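Local coordinates for protein BPH (Thiobacillus denitrificans, PDB 5OVS) that forms a double ring of fourteen subunits as a bacterial homologue of the proteasome and probably hydrolyses proteins or peptides in its inner cavity, at residues V111-I119 / F184-V192. Residues are numbered along the deposited sequence; the frame is centred on the assembly and turned at random.
Sequences VLIANPRGI and FVMELSPDV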
loop_
_atom_site.group_PDB
_atom_site.type_symbol
_atom_site.label_atom_id
_atom_site.label_comp_id
_atom_site.label_asym_id
_atom_site.label_seq_id
_atom_site.Cartn_x
_atom_site.Cartn_y
_atom_site.Cartn_z
ATOM N N VAL K 111 -26.063 -5.284 -23.422
ATOM C CA VAL K 111 -27.271 -5.905 -23.978
ATOM C C VAL K 111 -27.313 -5.906 -25.491
ATOM O O VAL K 111 -26.677 -5.082 -26.141
ATOM C CB VAL K 111 -28.573 -5.265 -23.444
ATOM C CG1 VAL K 111 -28.532 -5.186 -21.934
ATOM C CG2 VAL K 111 -28.803 -3.903 -24.086
ATOM N N LEU K 112 -28.046 -6.873 -26.031
ATOM C CA LEU K 112 -28.391 -6.884 -27.441
ATOM C C LEU K 112 -29.914 -6.655 -27.543
ATOM O O LEU K 112 -30.675 -7.138 -26.710
ATOM C CB LEU K 112 -27.967 -8.197 -28.074
ATOM C CG LEU K 112 -26.466 -8.507 -27.920
ATOM C CD1 LEU K 112 -26.171 -9.910 -28.404
ATOM C CD2 LEU K 112 -25.628 -7.500 -28.684
ATOM N N ILE K 113 -30.330 -5.878 -28.537
ATOM C CA ILE K 113 -31.733 -5.510 -28.748
ATOM C C ILE K 113 -32.127 -5.855 -30.176
ATOM O O ILE K 113 -31.617 -5.260 -31.121
ATOM C CB ILE K 113 -31.941 -4.012 -28.547
ATOM C CG1 ILE K 113 -31.603 -3.643 -27.110
ATOM C CG2 ILE K 113 -33.392 -3.613 -28.893
ATOM C CD1 ILE K 113 -31.409 -2.166 -26.906
ATOM N N ALA K 114 -33.024 -6.825 -30.319
ATOM C CA ALA K 114 -33.529 -7.238 -31.615
ATOM C C ALA K 114 -34.943 -6.701 -31.799
ATOM O O ALA K 114 -35.798 -6.890 -30.952
ATOM C CB ALA K 114 -33.538 -8.749 -31.709
ATOM N N ASN K 115 -35.188 -6.018 -32.907
ATOM C CA ASN K 115 -36.566 -5.728 -33.322
ATOM C C ASN K 115 -36.671 -5.620 -34.842
ATOM O O ASN K 115 -35.651 -5.510 -35.526
ATOM C CB ASN K 115 -37.110 -4.484 -32.608
ATOM C CG ASN K 115 -36.429 -3.200 -33.045
ATOM O OD1 ASN K 115 -36.563 -2.760 -34.187
ATOM N ND2 ASN K 115 -35.732 -2.569 -32.116
ATOM N N PRO K 116 -37.904 -5.655 -35.381
ATOM C CA PRO K 116 -38.028 -5.635 -36.830
ATOM C C PRO K 116 -37.199 -4.557 -37.541
ATOM O O PRO K 116 -36.789 -4.769 -38.685
ATOM C CB PRO K 116 -39.532 -5.413 -37.044
ATOM C CG PRO K 116 -40.159 -6.089 -35.875
ATOM C CD PRO K 116 -39.214 -5.834 -34.726
ATOM N N ARG K 117 -36.932 -3.428 -36.890
ATOM C CA ARG K 117 -36.223 -2.349 -37.569
ATOM C C ARG K 117 -34.691 -2.399 -37.464
ATOM O O ARG K 117 -34.019 -1.510 -37.960
ATOM C CB ARG K 117 -36.814 -0.993 -37.162
ATOM C CG ARG K 117 -38.223 -0.828 -37.745
ATOM C CD ARG K 117 -39.185 0.056 -36.961
ATOM N NE ARG K 117 -39.323 -0.251 -35.530
ATOM C CZ ARG K 117 -39.938 -1.317 -35.016
ATOM N NH1 ARG K 117 -40.468 -2.252 -35.799
ATOM N NH2 ARG K 117 -40.002 -1.456 -33.697
ATOM N N GLY K 118 -34.140 -3.439 -36.844
ATOM C CA GLY K 118 -32.689 -3.648 -36.866
ATOM C C GLY K 118 -32.181 -4.417 -35.667
ATOM O O GLY K 118 -32.936 -4.734 -34.757
ATOM N N ILE K 119 -30.882 -4.703 -35.663
ATOM C CA ILE K 119 -30.240 -5.306 -34.507
ATOM C C ILE K 119 -29.219 -4.348 -33.898
ATOM O O ILE K 119 -28.440 -3.707 -34.600
ATOM C CB ILE K 119 -29.609 -6.652 -34.854
ATOM C CG1 ILE K 119 -28.617 -6.532 -36.019
ATOM C CG2 ILE K 119 -30.699 -7.654 -35.202
ATOM C CD1 ILE K 119 -27.627 -7.678 -36.063
ATOM N N PHE K 184 -35.175 -16.365 -30.275
ATOM C CA PHE K 184 -36.360 -15.840 -30.916
ATOM C C PHE K 184 -35.975 -15.392 -32.308
ATOM O O PHE K 184 -34.820 -15.029 -32.539
ATOM C CB PHE K 184 -36.913 -14.654 -30.129
ATOM C CG PHE K 184 -37.426 -15.022 -28.768
ATOM C CD1 PHE K 184 -36.554 -15.163 -27.702
ATOM C CD2 PHE K 184 -38.782 -15.236 -28.550
ATOM C CE1 PHE K 184 -37.023 -15.510 -26.442
ATOM C CE2 PHE K 184 -39.253 -15.571 -27.286
ATOM C CZ PHE K 184 -38.373 -15.708 -26.231
ATOM N N VAL K 185 -36.938 -15.418 -33.224
ATOM C CA VAL K 185 -36.723 -14.968 -34.589
ATOM C C VAL K 185 -37.899 -14.092 -35.029
ATOM O O VAL K 185 -39.039 -14.295 -34.599
ATOM C CB VAL K 185 -36.512 -16.167 -35.550
ATOM C CG1 VAL K 185 -37.789 -16.964 -35.745
ATOM C CG2 VAL K 185 -35.953 -15.705 -36.894
ATOM N N MET K 186 -37.605 -13.102 -35.867
ATOM C CA MET K 186 -38.627 -12.211 -36.400
ATOM C C MET K 186 -38.245 -11.730 -37.788
ATOM O O MET K 186 -37.093 -11.878 -38.218
ATOM C CB MET K 186 -38.819 -11.015 -35.468
ATOM C CG MET K 186 -37.692 -9.996 -35.521
ATOM S SD MET K 186 -37.482 -9.068 -33.989
ATOM C CE MET K 186 -36.636 -10.325 -33.026
ATOM N N GLU K 187 -39.218 -11.137 -38.472
ATOM C CA GLU K 187 -39.013 -10.642 -39.823
ATOM C C GLU K 187 -38.388 -9.239 -39.784
ATOM O O GLU K 187 -38.740 -8.412 -38.941
ATOM C CB GLU K 187 -40.343 -10.619 -40.596
ATOM C CG GLU K 187 -41.139 -11.923 -40.564
ATOM C CD GLU K 187 -40.338 -13.139 -41.026
ATOM O OE1 GLU K 187 -40.482 -13.549 -42.202
ATOM O OE2 GLU K 187 -39.563 -13.688 -40.217
ATOM N N LEU K 188 -37.438 -8.994 -40.687
ATOM C CA LEU K 188 -36.906 -7.663 -40.913
ATOM C C LEU K 188 -38.016 -6.860 -41.566
ATOM O O LEU K 188 -38.616 -7.308 -42.542
ATOM C CB LEU K 188 -35.710 -7.747 -41.847
ATOM C CG LEU K 188 -34.998 -6.454 -42.233
ATOM C CD1 LEU K 188 -34.237 -5.899 -41.044
ATOM C CD2 LEU K 188 -34.053 -6.697 -43.403
ATOM N N SER K 189 -38.315 -5.684 -41.035
ATOM C CA SER K 189 -39.450 -4.932 -41.542
ATOM C C SER K 189 -39.101 -4.377 -42.921
ATOM O O SER K 189 -37.929 -4.162 -43.231
ATOM C CB SER K 189 -39.869 -3.827 -40.566
ATOM O OG SER K 189 -38.885 -2.825 -40.479
ATOM N N PRO K 190 -40.120 -4.159 -43.762
ATOM C CA PRO K 190 -39.861 -3.740 -45.135
ATOM C C PRO K 190 -39.449 -2.283 -45.313
ATOM O O PRO K 190 -39.246 -1.853 -46.440
ATOM C CB PRO K 190 -41.200 -3.991 -45.830
ATOM C CG PRO K 190 -42.223 -3.887 -44.753
ATOM C CD PRO K 190 -41.555 -4.383 -43.504
ATOM N N ASP K 191 -39.325 -1.531 -44.230
ATOM C CA ASP K 191 -38.960 -0.128 -44.323
ATOM C C ASP K 191 -37.469 0.104 -44.076
ATOM O O ASP K 191 -37.016 1.247 -44.110
ATOM C CB ASP K 191 -39.821 0.674 -43.341
ATOM C CG ASP K 191 -41.327 0.433 -43.555
ATOM O OD1 ASP K 191 -41.785 0.433 -44.720
ATOM O OD2 ASP K 191 -42.052 0.222 -42.566
ATOM N N VAL K 192 -36.721 -0.978 -43.830
ATOM C CA VAL K 192 -35.256 -0.930 -43.660
ATOM C C VAL K 192 -34.566 -1.976 -44.557
ATOM O O VAL K 192 -35.154 -2.541 -45.481
ATOM C CB VAL K 192 -34.826 -1.138 -42.170
ATOM C CG1 VAL K 192 -35.616 -0.225 -41.232
ATOM C CG2 VAL K 192 -34.980 -2.593 -41.732
#
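Ala114 meets Met186 where two layers of β-sheet come together, a worked example of a hairpin tip closed over by the chain leaving the opposing sheet. The methyl CB of Ala114 lies 3.7 Å from Met186 CE; the chi3 bend (77°) turns this terminal methyl back toward Ala114. The thioether sulfur rests on the backbone next in line, with SD 3.5 Å from Asn115 CA, and Tyr45 also touches this methionine. Asn115 itself turns away and closes an Asx turn, its OD1 accepting from Arg117 N at 2.8 Å. Pro116 crosses the methionine side chain at about a right angle, ring CD against SD, while its CA approaches Glu187 O in a CH···O contact. With Met186 cut back to an alanine, the sulfur and its methyl are gone, which would probably open a gap over Asn115 and Pro116 and take one neighbour from the Ala114 methyl. The carbonyl O of Pro116 accepts a nearly straight bond from Ser189 N (2.9 Å, 173°), the donor standing above the carbonyl plane, and a weak one from Ser189 OG. Arg117 lays its CG 3.4 Å from Ser189 OG, its guanidinium forms salt bridges with Asp72 through NE and Asp43 through NH2, and Val192 sets CG1 against Arg117 O. Here the type I β-turn Asn115-Gly118 of one sheet is joined to the C-terminal tail of the other, within the two-layered β-sandwich core of the proteasome-like, Ntn-hydrolase fold.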